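Side-chain contacts in GphF (Cystobacter violaceus, PDB 6MFC), which acts as a GNAT-like decarboxylase in the initiation of polyketide biosynthesis, probably removing carbon dioxide from an acyl thioester to supply the starter unit: residues F135-A140 / V215-R220; T63-G68 / G103-S108; E169-G174 / P179-L184; W70-L73 / I78-A81. All blocks are in the same frame, centred on the assembly; numbering follows the deposited sequence.

Overall arrangement
Contacts 1 and 4 share one mixed sheet, and contacts 2 and 3 lie on helix ends and loops beside it. Along the chain, contact 4 is nested inside the loop closed by contact 2; contact 1 follows, enclosing contact 3. Contact 4 pairs strands 70-74 and 77-87 of the sheet, and contact 1 joins helix 128-140 to strand 212-218. Their centres lie about 18 Å apart, yet they touch where the Phe135 and Trp70 rings pack. Contact 3 reaches contact 1 through Leu184 on Val215. Contact 2, at the surface, lies about 17 Å from contact 3 at the nearest atoms, the two on opposite sides of the chain's centre.

Contact 1 (F135-A140 / V215-R220); sequences FVLAAA and VIHALR
The imidazole of His217 meets both methyls of Leu137, CD2 obliquely. CD2 of Leu137 lies 3.6 Å from CB of His217 and 3.7 Å from its CG, while CD1 of Leu137 is 3.8 Å from ND1 of His217, so the isobutyl fork spans the root of the ring and its ND1 side. The two side chains cross at about a right angle. CB of His217 points at helix 128-140, and with CG anti to the carbonyl carbon (chi1 -71°) the ring turns away from it, carrying NE2 to a hydrogen bond with ND1 of His187 in helix 182-190; the two rings meet with their planes at about 60°. One turn further along helix 128-140, CB of Ala140 sits 4.0 Å from CD1 of Leu219, just beyond the strand. Leu137 and Ala140 also rest on Val149 of strand 148-153, which lies next to strand 212-218 in the sheet; this is a helix packed on a sheet. No hydrogen bond links the two segments. The chemistry is thus divided: carbon atoms of the helix cover one part of a buried histidine, and its polar NE2 is satisfied by a second histidine.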
loop_
_atom_site.group_PDB
_atom_site.type_symbol
_atom_site.label_atom_id
_atom_site.label_comp_id
_atom_site.label_asym_id
_atom_site.label_seq_id
_atom_site.Cartn_x
_atom_site.Cartn_y
_atom_site.Cartn_z
ATOM N N PHE A 135 0.913 12.982 -0.030
ATOM C CA PHE A 135 -0.127 13.552 -0.879
ATOM C C PHE A 135 -1.472 12.887 -0.614
ATOM O O PHE A 135 -2.501 13.567 -0.525
ATOM C CB PHE A 135 0.261 13.413 -2.351
ATOM C CG PHE A 135 -0.691 14.088 -3.297
ATOM C CD1 PHE A 135 -1.760 13.393 -3.842
ATOM C CD2 PHE A 135 -0.515 15.417 -3.647
ATOM C CE1 PHE A 135 -2.636 14.014 -4.712
ATOM C CE2 PHE A 135 -1.387 16.043 -4.520
ATOM C CZ PHE A 135 -2.449 15.342 -5.052
ATOM N N VAL A 136 -1.481 11.557 -0.493
ATOM C CA VAL A 136 -2.715 10.838 -0.191
ATOM C C VAL A 136 -3.232 11.223 1.188
ATOM O O VAL A 136 -4.429 11.472 1.374
ATOM C CB VAL A 136 -2.490 9.319 -0.303
ATOM C CG1 VAL A 136 -3.703 8.557 0.208
ATOM C CG2 VAL A 136 -2.179 8.939 -1.737
ATOM N N LEU A 137 -2.335 11.274 2.178
ATOM C CA LEU A 137 -2.737 11.659 3.526
ATOM C C LEU A 137 -3.301 13.072 3.548
ATOM O O LEU A 137 -4.252 13.358 4.284
ATOM C CB LEU A 137 -1.548 11.536 4.480
ATOM C CG LEU A 137 -0.955 10.134 4.643
ATOM C CD1 LEU A 137 0.273 10.168 5.538
ATOM C CD2 LEU A 137 -1.999 9.180 5.198
ATOM N N ALA A 138 -2.736 13.969 2.737
ATOM C CA ALA A 138 -3.255 15.332 2.672
ATOM C C ALA A 138 -4.580 15.382 1.921
ATOM O O ALA A 138 -5.480 16.146 2.288
ATOM C CB ALA A 138 -2.229 16.255 2.017
ATOM N N ALA A 139 -4.716 14.578 0.864
ATOM C CA ALA A 139 -5.963 14.559 0.107
ATOM C C ALA A 139 -7.089 13.907 0.897
ATOM O O ALA A 139 -8.257 14.279 0.733
ATOM C CB ALA A 139 -5.760 13.836 -1.224
ATOM N N ALA A 140 -6.762 12.942 1.759
ATOM C CA ALA A 140 -7.794 12.264 2.535
ATOM C C ALA A 140 -8.342 13.155 3.642
ATOM O O ALA A 140 -9.522 13.045 3.995
ATOM C CB ALA A 140 -7.243 10.967 3.122
ATOM N N VAL A 215 -1.383 -1.219 8.870
ATOM C CA VAL A 215 -0.920 0.094 9.304
ATOM C C VAL A 215 -2.106 1.048 9.271
ATOM O O VAL A 215 -2.995 0.935 8.420
ATOM C CB VAL A 215 0.240 0.616 8.428
ATOM C CG1 VAL A 215 1.443 -0.305 8.542
ATOM C CG2 VAL A 215 -0.192 0.740 6.977
ATOM N N ILE A 216 -2.129 1.984 10.217
ATOM C CA ILE A 216 -3.231 2.930 10.354
ATOM C C ILE A 216 -2.654 4.334 10.452
ATOM O O ILE A 216 -1.888 4.629 11.378
ATOM C CB ILE A 216 -4.111 2.624 11.579
ATOM C CG1 ILE A 216 -4.708 1.219 11.477
ATOM C CG2 ILE A 216 -5.214 3.662 11.709
ATOM C CD1 ILE A 216 -5.570 0.842 12.659
ATOM N N HIS A 217 -3.022 5.196 9.506
ATOM C CA HIS A 217 -2.640 6.607 9.526
ATOM C C HIS A 217 -3.823 7.404 10.062
ATOM O O HIS A 217 -4.740 7.752 9.314
ATOM C CB HIS A 217 -2.240 7.096 8.136
ATOM C CG HIS A 217 -0.930 6.561 7.649
ATOM N ND1 HIS A 217 0.266 7.212 7.864
ATOM C CD2 HIS A 217 -0.629 5.449 6.938
ATOM C CE1 HIS A 217 1.248 6.519 7.313
ATOM N NE2 HIS A 217 0.731 5.444 6.747
ATOM N N ALA A 218 -3.808 7.683 11.363
ATOM C CA ALA A 218 -4.813 8.566 11.936
ATOM C C ALA A 218 -4.707 9.952 11.310
ATOM O O ALA A 218 -3.622 10.412 10.947
ATOM C CB ALA A 218 -4.646 8.656 13.454
ATOM N N LEU A 219 -5.853 10.620 11.177
ATOM C CA LEU A 219 -5.909 11.903 10.493
ATOM C C LEU A 219 -6.209 13.080 11.409
ATOM O O LEU A 219 -6.021 14.227 10.990
ATOM C CB LEU A 219 -6.957 11.863 9.372
ATOM C CG LEU A 219 -6.702 10.863 8.243
ATOM C CD1 LEU A 219 -7.687 11.076 7.107
ATOM C CD2 LEU A 219 -5.270 10.960 7.739
ATOM N N ARG A 220 -6.673 12.841 12.631
ATOM C CA ARG A 220 -7.029 13.933 13.533
ATOM C C ARG A 220 -6.488 13.694 14.939
ATOM O O ARG A 220 -6.840 12.713 15.596
ATOM C CB ARG A 220 -8.548 14.116 13.572
ATOM C CG ARG A 220 -9.176 14.273 12.196
ATOM C CD ARG A 220 -10.679 14.458 12.259
ATOM N NE ARG A 220 -11.271 14.377 10.927
ATOM C CZ ARG A 220 -11.279 15.376 10.049
ATOM N NH1 ARG A 220 -10.726 16.540 10.361
ATOM N NH2 ARG A 220 -11.840 15.209 8.859
#

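Contact 2 (T63-G68 / G103-S108); sequences TTEPRG and GLHDPS
His105 reaches across to Thr64 and Glu65, joining the loop between strands 77-87 and 111-119 of this GNAT-like fold to the end of helix 55-64. Its chi1 of -174° sets CG anti to the backbone N, and CB points at the helix end. From CB the ring extends with its two nitrogens meeting different neighbours. CG of His105 is 4.1 Å from the methyl CG2 of Thr64, and ND1 of His105 comes to 3.3 Å from that same CG2. CE1 of His105 lies between the two partners, 3.5 Å from Thr64 CG2 and a little further from the carboxylate of Glu65. Across the ring from ND1, CD2 of His105 is 3.4 Å from Glu65 OE1. At the tip, NE2 of His105 lies 2.9 Å from Glu65 OE1, with the carboxylate and ring planes turned 81° apart. Glu65 is the first residue to leave the helix, and a bend at chi2 (88°) brings its carboxylate round to the ring. The same OE1 accepts the backbone N-H of Arg86, which ties the carboxylate to strand 77-87. Thr64 turns its hydroxyl elsewhere, to the backbone oxygen of Arg60, which puts the methyl toward His105. One face of the imidazole carries CG of Pro107, offset toward the rim. Just beyond, Asp106 forms an Asx turn: its OD1 takes the N-H of Ser108 from above the carboxylate plane and, 2.9 Å away on the syn side, OG of Ser108, both from the same face.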
loop_
_atom_site.group_PDB
_atom_site.type_symbol
_atom_site.label_atom_id
_atom_site.label_comp_id
_atom_site.label_asym_id
_atom_site.label_seq_id
_atom_site.Cartn_x
_atom_site.Cartn_y
_atom_site.Cartn_z
ATOM N N THR A 63 -11.253 2.176 -12.011
ATOM C CA THR A 63 -12.647 2.393 -12.376
ATOM C C THR A 63 -13.598 2.308 -11.188
ATOM O O THR A 63 -14.700 2.864 -11.257
ATOM C CB THR A 63 -13.066 1.385 -13.444
ATOM O OG1 THR A 63 -12.952 0.054 -12.923
ATOM C CG2 THR A 63 -12.177 1.523 -14.673
ATOM N N THR A 64 -13.205 1.641 -10.101
ATOM C CA THR A 64 -14.084 1.542 -8.939
ATOM C C THR A 64 -14.030 2.809 -8.094
ATOM O O THR A 64 -15.071 3.344 -7.696
ATOM C CB THR A 64 -13.711 0.322 -8.096
ATOM O OG1 THR A 64 -13.841 -0.864 -8.893
ATOM C CG2 THR A 64 -14.614 0.213 -6.877
ATOM N N GLU A 65 -12.824 3.301 -7.807
ATOM C CA GLU A 65 -12.612 4.545 -7.071
ATOM C C GLU A 65 -11.860 5.495 -7.997
ATOM O O GLU A 65 -10.635 5.656 -7.875
ATOM C CB GLU A 65 -11.841 4.303 -5.774
ATOM C CG GLU A 65 -11.948 5.427 -4.758
ATOM C CD GLU A 65 -13.151 5.278 -3.849
ATOM O OE1 GLU A 65 -13.519 4.126 -3.532
ATOM O OE2 GLU A 65 -13.732 6.310 -3.452
ATOM N N PRO A 66 -12.559 6.135 -8.941
ATOM C CA PRO A 66 -11.850 6.970 -9.929
ATOM C C PRO A 66 -11.114 8.144 -9.315
ATOM O O PRO A 66 -9.992 8.452 -9.735
ATOM C CB PRO A 66 -12.977 7.428 -10.868
ATOM C CG PRO A 66 -14.082 6.442 -10.657
ATOM C CD PRO A 66 -14.003 6.070 -9.211
ATOM N N ARG A 67 -11.713 8.818 -8.331
ATOM C CA ARG A 67 -11.066 9.931 -7.649
ATOM C C ARG A 67 -10.289 9.489 -6.415
ATOM O O ARG A 67 -10.093 10.286 -5.489
ATOM C CB ARG A 67 -12.099 10.998 -7.284
ATOM C CG ARG A 67 -12.693 11.700 -8.497
ATOM C CD ARG A 67 -13.295 13.050 -8.141
ATOM N NE ARG A 67 -14.698 12.958 -7.751
ATOM C CZ ARG A 67 -15.471 14.011 -7.501
ATOM N NH1 ARG A 67 -14.973 15.237 -7.601
ATOM N NH2 ARG A 67 -16.739 13.841 -7.154
ATOM N N GLY A 68 -9.838 8.237 -6.383
ATOM C CA GLY A 68 -9.039 7.739 -5.283
ATOM C C GLY A 68 -7.758 7.080 -5.752
ATOM O O GLY A 68 -7.129 6.324 -5.008
ATOM N N GLY A 103 -14.710 -6.505 -2.225
ATOM C CA GLY A 103 -15.947 -6.568 -1.463
ATOM C C GLY A 103 -16.009 -5.611 -0.291
ATOM O O GLY A 103 -17.101 -5.355 0.227
ATOM N N LEU A 104 -14.866 -5.077 0.141
ATOM C CA LEU A 104 -14.838 -4.150 1.264
ATOM C C LEU A 104 -15.263 -2.738 0.885
ATOM O O LEU A 104 -15.428 -1.903 1.780
ATOM C CB LEU A 104 -13.436 -4.097 1.877
ATOM C CG LEU A 104 -12.822 -5.398 2.395
ATOM C CD1 LEU A 104 -11.488 -5.119 3.076
ATOM C CD2 LEU A 104 -13.775 -6.108 3.340
ATOM N N HIS A 105 -15.441 -2.458 -0.404
ATOM C CA HIS A 105 -15.696 -1.095 -0.853
ATOM C C HIS A 105 -16.985 -0.553 -0.251
ATOM O O HIS A 105 -18.071 -1.088 -0.496
ATOM C CB HIS A 105 -15.762 -1.049 -2.379
ATOM C CG HIS A 105 -15.886 0.335 -2.934
ATOM N ND1 HIS A 105 -16.479 0.602 -4.149
ATOM C CD2 HIS A 105 -15.489 1.531 -2.438
ATOM C CE1 HIS A 105 -16.444 1.903 -4.377
ATOM N NE2 HIS A 105 -15.849 2.490 -3.355
ATOM N N ASP A 106 -16.859 0.510 0.539
ATOM C CA ASP A 106 -18.001 1.195 1.142
ATOM C C ASP A 106 -17.872 2.683 0.845
ATOM O O ASP A 106 -17.086 3.384 1.507
ATOM C CB ASP A 106 -18.069 0.941 2.643
ATOM C CG ASP A 106 -19.280 1.588 3.293
ATOM O OD1 ASP A 106 -20.208 1.997 2.562
ATOM O OD2 ASP A 106 -19.301 1.691 4.538
ATOM N N PRO A 107 -18.613 3.201 -0.138
ATOM C CA PRO A 107 -18.509 4.636 -0.459
ATOM C C PRO A 107 -18.882 5.551 0.693
ATOM O O PRO A 107 -18.426 6.701 0.723
ATOM C CB PRO A 107 -19.476 4.801 -1.640
ATOM C CG PRO A 107 -19.586 3.431 -2.234
ATOM C CD PRO A 107 -19.491 2.484 -1.077
ATOM N N SER A 108 -19.695 5.086 1.638
ATOM C CA SER A 108 -20.070 5.874 2.804
ATOM C C SER A 108 -19.178 5.602 4.007
ATOM O O SER A 108 -19.478 6.080 5.106
ATOM C CB SER A 108 -21.532 5.608 3.171
ATOM O OG SER A 108 -21.732 4.252 3.530
#

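Contact 3 (E169-G174 / P179-L184); sequences EDYVHG and PRDPVL
OD2 of Asp181 receives the phenol hydroxyl of Tyr171, with OH donating to OD2 over 2.7 Å on the anti lone pair. The same oxygen accepts the backbone N-H of Asp157 and, weakly, that of Gly156, so three donors meet this oxygen of a buried residue and would be expected to stabilise its negative charge. OD2 lies at the edge of the phenol, near its plane, and the carboxylate is turned 84° to the ring. Tyr171 gets there because its CG is anti to the backbone N (chi1 173°), which carries the ring out from the end of helix 168-172. The other carboxylate oxygen serves the helix it precedes: Asp181 OD1 accepts from Leu184 N at 3.2 Å and, in a weak bond, from Val183 N. Each oxygen has its own task, one holding the tyrosine and the 156-157 loop, the other the start of helix 182-190. The methyl CD1 of Leu184 meets CG1 of Val172 at 3.6 Å, the side chains crossing at about a right angle, and both residues rest on Cys155 and on Val213 of strand 212-218. Gly174, at positive phi, is the C-prime residue that ends the first helix. The arrangement is that of two consecutive helices joined by the loop 173-181, the first closed by a Schellman motif and the second opened by an Asp N-cap.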
loop_
_atom_site.group_PDB
_atom_site.type_symbol
_atom_site.label_atom_id
_atom_site.label_comp_id
_atom_site.label_asym_id
_atom_site.label_seq_id
_atom_site.Cartn_x
_atom_site.Cartn_y
_atom_site.Cartn_z
ATOM N N GLU A 169 5.976 -11.497 14.306
ATOM C CA GLU A 169 5.337 -10.474 15.130
ATOM C C GLU A 169 6.366 -9.654 15.899
ATOM O O GLU A 169 6.248 -8.426 15.986
ATOM C CB GLU A 169 4.334 -11.117 16.088
ATOM C CG GLU A 169 3.600 -10.113 16.965
ATOM C CD GLU A 169 2.614 -10.767 17.915
ATOM O OE1 GLU A 169 2.331 -11.972 17.747
ATOM O OE2 GLU A 169 2.123 -10.073 18.831
ATOM N N ASP A 170 7.381 -10.312 16.466
ATOM C CA ASP A 170 8.428 -9.577 17.167
ATOM C C ASP A 170 9.225 -8.704 16.205
ATOM O O ASP A 170 9.574 -7.564 16.535
ATOM C CB ASP A 170 9.352 -10.546 17.907
ATOM C CG ASP A 170 8.709 -11.142 19.144
ATOM O OD1 ASP A 170 7.825 -10.485 19.735
ATOM O OD2 ASP A 170 9.091 -12.266 19.531
ATOM N N TYR A 171 9.523 -9.221 15.010
ATOM C CA TYR A 171 10.244 -8.427 14.023
ATOM C C TYR A 171 9.416 -7.236 13.562
ATOM O O TYR A 171 9.945 -6.129 13.403
ATOM C CB TYR A 171 10.634 -9.296 12.829
ATOM C CG TYR A 171 11.244 -8.519 11.685
ATOM C CD1 TYR A 171 12.425 -7.811 11.854
ATOM C CD2 TYR A 171 10.641 -8.498 10.433
ATOM C CE1 TYR A 171 12.987 -7.098 10.812
ATOM C CE2 TYR A 171 11.197 -7.791 9.384
ATOM C CZ TYR A 171 12.370 -7.093 9.578
ATOM O OH TYR A 171 12.929 -6.387 8.537
ATOM N N VAL A 172 8.117 -7.445 13.343
ATOM C CA VAL A 172 7.248 -6.356 12.905
ATOM C C VAL A 172 7.170 -5.273 13.973
ATOM O O VAL A 172 7.263 -4.077 13.674
ATOM C CB VAL A 172 5.856 -6.904 12.540
ATOM C CG1 VAL A 172 4.844 -5.778 12.458
ATOM C CG2 VAL A 172 5.919 -7.658 11.220
ATOM N N HIS A 173 7.012 -5.669 15.232
ATOM C CA HIS A 173 6.946 -4.710 16.326
ATOM C C HIS A 173 8.319 -4.242 16.793
ATOM O O HIS A 173 8.404 -3.538 17.806
ATOM C CB HIS A 173 6.167 -5.305 17.502
ATOM C CG HIS A 173 4.685 -5.324 17.291
ATOM N ND1 HIS A 173 4.031 -6.382 16.697
ATOM C CD2 HIS A 173 3.733 -4.407 17.580
ATOM C CE1 HIS A 173 2.738 -6.120 16.637
ATOM N NE2 HIS A 173 2.530 -4.927 17.166
ATOM N N GLY A 174 9.383 -4.608 16.083
ATOM C CA GLY A 174 10.709 -4.133 16.423
ATOM C C GLY A 174 11.255 -4.635 17.738
ATOM O O GLY A 174 12.212 -4.055 18.259
ATOM N N PRO A 179 17.106 -2.730 13.491
ATOM C CA PRO A 179 16.327 -1.608 12.961
ATOM C C PRO A 179 14.996 -2.070 12.393
ATOM O O PRO A 179 14.817 -3.227 12.008
ATOM C CB PRO A 179 17.222 -1.036 11.852
ATOM C CG PRO A 179 18.550 -1.736 11.992
ATOM C CD PRO A 179 18.258 -3.049 12.636
ATOM N N ARG A 180 14.054 -1.131 12.349
ATOM C CA ARG A 180 12.741 -1.407 11.785
ATOM C C ARG A 180 12.862 -1.794 10.315
ATOM O O ARG A 180 13.818 -1.423 9.627
ATOM C CB ARG A 180 11.830 -0.186 11.932
ATOM C CG ARG A 180 12.480 1.115 11.496
ATOM C CD ARG A 180 11.473 2.247 11.367
ATOM N NE ARG A 180 10.739 2.496 12.604
ATOM C CZ ARG A 180 10.011 3.585 12.831
ATOM N NH1 ARG A 180 9.928 4.532 11.907
ATOM N NH2 ARG A 180 9.373 3.733 13.984
ATOM N N ASP A 181 11.882 -2.555 9.839
ATOM C CA ASP A 181 11.889 -2.976 8.448
ATOM C C ASP A 181 11.686 -1.767 7.536
ATOM O O ASP A 181 10.833 -0.916 7.813
ATOM C CB ASP A 181 10.801 -4.022 8.197
ATOM C CG ASP A 181 10.770 -4.499 6.757
ATOM O OD1 ASP A 181 10.201 -3.784 5.905
ATOM O OD2 ASP A 181 11.325 -5.583 6.477
ATOM N N PRO A 182 12.460 -1.658 6.452
ATOM C CA PRO A 182 12.345 -0.470 5.588
ATOM C C PRO A 182 10.962 -0.281 4.994
ATOM O O PRO A 182 10.475 0.854 4.914
ATOM C CB PRO A 182 13.397 -0.728 4.500
ATOM C CG PRO A 182 14.352 -1.702 5.112
ATOM C CD PRO A 182 13.531 -2.567 6.011
ATOM N N VAL A 183 10.310 -1.369 4.575
ATOM C CA VAL A 183 8.980 -1.253 3.987
ATOM C C VAL A 183 7.956 -0.852 5.042
ATOM O O VAL A 183 7.010 -0.111 4.747
ATOM C CB VAL A 183 8.594 -2.570 3.290
ATOM C CG1 VAL A 183 7.352 -2.376 2.437
ATOM C CG2 VAL A 183 9.753 -3.082 2.448
ATOM N N LEU A 184 8.119 -1.323 6.279
ATOM C CA LEU A 184 7.213 -0.914 7.346
ATOM C C LEU A 184 7.577 0.462 7.892
ATOM O O LEU A 184 6.689 1.282 8.152
ATOM C CB LEU A 184 7.213 -1.952 8.468
ATOM C CG LEU A 184 6.009 -2.895 8.471
ATOM C CD1 LEU A 184 6.079 -3.863 9.640
ATOM C CD2 LEU A 184 4.718 -2.091 8.509
#

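Contact 4 (W70-L73 / I78-A81); sequences WVLL and IVGA
A beta hairpin of strands 70-74 and 77-87 carries this contact, and a classic beta bulge interrupts its pairing, with Val79 and Gly80 both opposite Leu72. Leu72 N donates to Gly80 O at 2.7 Å. In return, Leu72 O takes two weak bonds, from Val79 N at 3.0 Å and Gly80 N at 3.4 Å. On the sheet face of Val71, Leu73 and Ile78, the branched Ile78 divides its contacts: CG1 of Ile78 lies 3.5 Å from CD2 of Leu73, and its CG2 lies 3.8 Å from CB of Val71. Ile78 CG2 is anti to the backbone N, beside the carbonyl carbon, while CG1 is anti to that carbon (chi1 -58°), which sends the two branches to different neighbours. The side chains meet obliquely, and helix 36-46 covers this face through Leu39 on Val71 and Ala38 on Ile78. On the face of Leu72, that side chain packs on Phe128 and Leu132 of helix 128-140; Val79, in the bulge, also touches Phe128. Strand 27-30 borders the hairpin on one side and strand 111-119 on the other. Helices on both faces of an antiparallel hairpin within the central sheet are characteristic of the GNAT fold.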
loop_
_atom_site.group_PDB
_atom_site.type_symbol
_atom_site.label_atom_id
_atom_site.label_comp_id
_atom_site.label_asym_id
_atom_site.label_seq_id
_atom_site.Cartn_x
_atom_site.Cartn_y
_atom_site.Cartn_z
ATOM N N TRP A 70 -4.079 8.051 -8.004
ATOM C CA TRP A 70 -3.246 9.107 -8.556
ATOM C C TRP A 70 -2.008 8.518 -9.215
ATOM O O TRP A 70 -1.551 7.429 -8.861
ATOM C CB TRP A 70 -2.810 10.111 -7.482
ATOM C CG TRP A 70 -3.937 10.870 -6.868
ATOM C CD1 TRP A 70 -4.371 12.116 -7.216
ATOM C CD2 TRP A 70 -4.775 10.437 -5.792
ATOM N NE1 TRP A 70 -5.430 12.486 -6.422
ATOM C CE2 TRP A 70 -5.697 11.472 -5.540
ATOM C CE3 TRP A 70 -4.834 9.275 -5.016
ATOM C CZ2 TRP A 70 -6.668 11.379 -4.546
ATOM C CZ3 TRP A 70 -5.798 9.185 -4.031
ATOM C CH2 TRP A 70 -6.703 10.229 -3.804
ATOM N N VAL A 71 -1.468 9.260 -10.176
ATOM C CA VAL A 71 -0.206 8.926 -10.818
ATOM C C VAL A 71 0.743 10.102 -10.648
ATOM O O VAL A 71 0.321 11.262 -10.572
ATOM C CB VAL A 71 -0.381 8.576 -12.312
ATOM C CG1 VAL A 71 -1.198 7.304 -12.468
ATOM C CG2 VAL A 71 -1.037 9.730 -13.054
ATOM N N LEU A 72 2.034 9.796 -10.573
ATOM C CA LEU A 72 3.080 10.804 -10.502
ATOM C C LEU A 72 3.879 10.776 -11.798
ATOM O O LEU A 72 4.358 9.717 -12.214
ATOM C CB LEU A 72 3.997 10.568 -9.299
ATOM C CG LEU A 72 5.235 11.462 -9.184
ATOM C CD1 LEU A 72 4.873 12.932 -9.318
ATOM C CD2 LEU A 72 5.937 11.212 -7.865
ATOM N N LEU A 73 4.014 11.938 -12.429
ATOM C CA LEU A 73 4.676 12.056 -13.720
ATOM C C LEU A 73 6.059 12.668 -13.548
ATOM O O LEU A 73 6.204 13.725 -12.926
ATOM C CB LEU A 73 3.844 12.908 -14.680
ATOM C CG LEU A 73 2.441 12.397 -15.004
ATOM C CD1 LEU A 73 1.786 13.288 -16.038
ATOM C CD2 LEU A 73 2.503 10.965 -15.491
ATOM N N ILE A 78 4.888 7.848 -16.138
ATOM C CA ILE A 78 4.270 7.483 -14.866
ATOM C C ILE A 78 5.306 6.694 -14.069
ATOM O O ILE A 78 5.462 5.487 -14.254
ATOM C CB ILE A 78 2.980 6.684 -15.063
ATOM C CG1 ILE A 78 1.981 7.484 -15.901
ATOM C CG2 ILE A 78 2.374 6.309 -13.717
ATOM C CD1 ILE A 78 0.640 6.812 -16.054
ATOM N N VAL A 79 6.027 7.381 -13.180
ATOM C CA VAL A 79 6.982 6.719 -12.297
ATOM C C VAL A 79 6.385 6.387 -10.936
ATOM O O VAL A 79 7.034 5.683 -10.147
ATOM C CB VAL A 79 8.258 7.568 -12.110
ATOM C CG1 VAL A 79 8.952 7.777 -13.444
ATOM C CG2 VAL A 79 7.923 8.902 -11.458
ATOM N N GLY A 80 5.179 6.863 -10.638
ATOM C CA GLY A 80 4.536 6.579 -9.370
ATOM C C GLY A 80 3.034 6.429 -9.489
ATOM O O GLY A 80 2.391 7.158 -10.250
ATOM N N ALA A 81 2.460 5.487 -8.742
ATOM C CA ALA A 81 1.029 5.224 -8.783
ATOM C C ALA A 81 0.538 4.810 -7.403
ATOM O O ALA A 81 1.184 4.010 -6.720
ATOM C CB ALA A 81 0.690 4.132 -9.806
#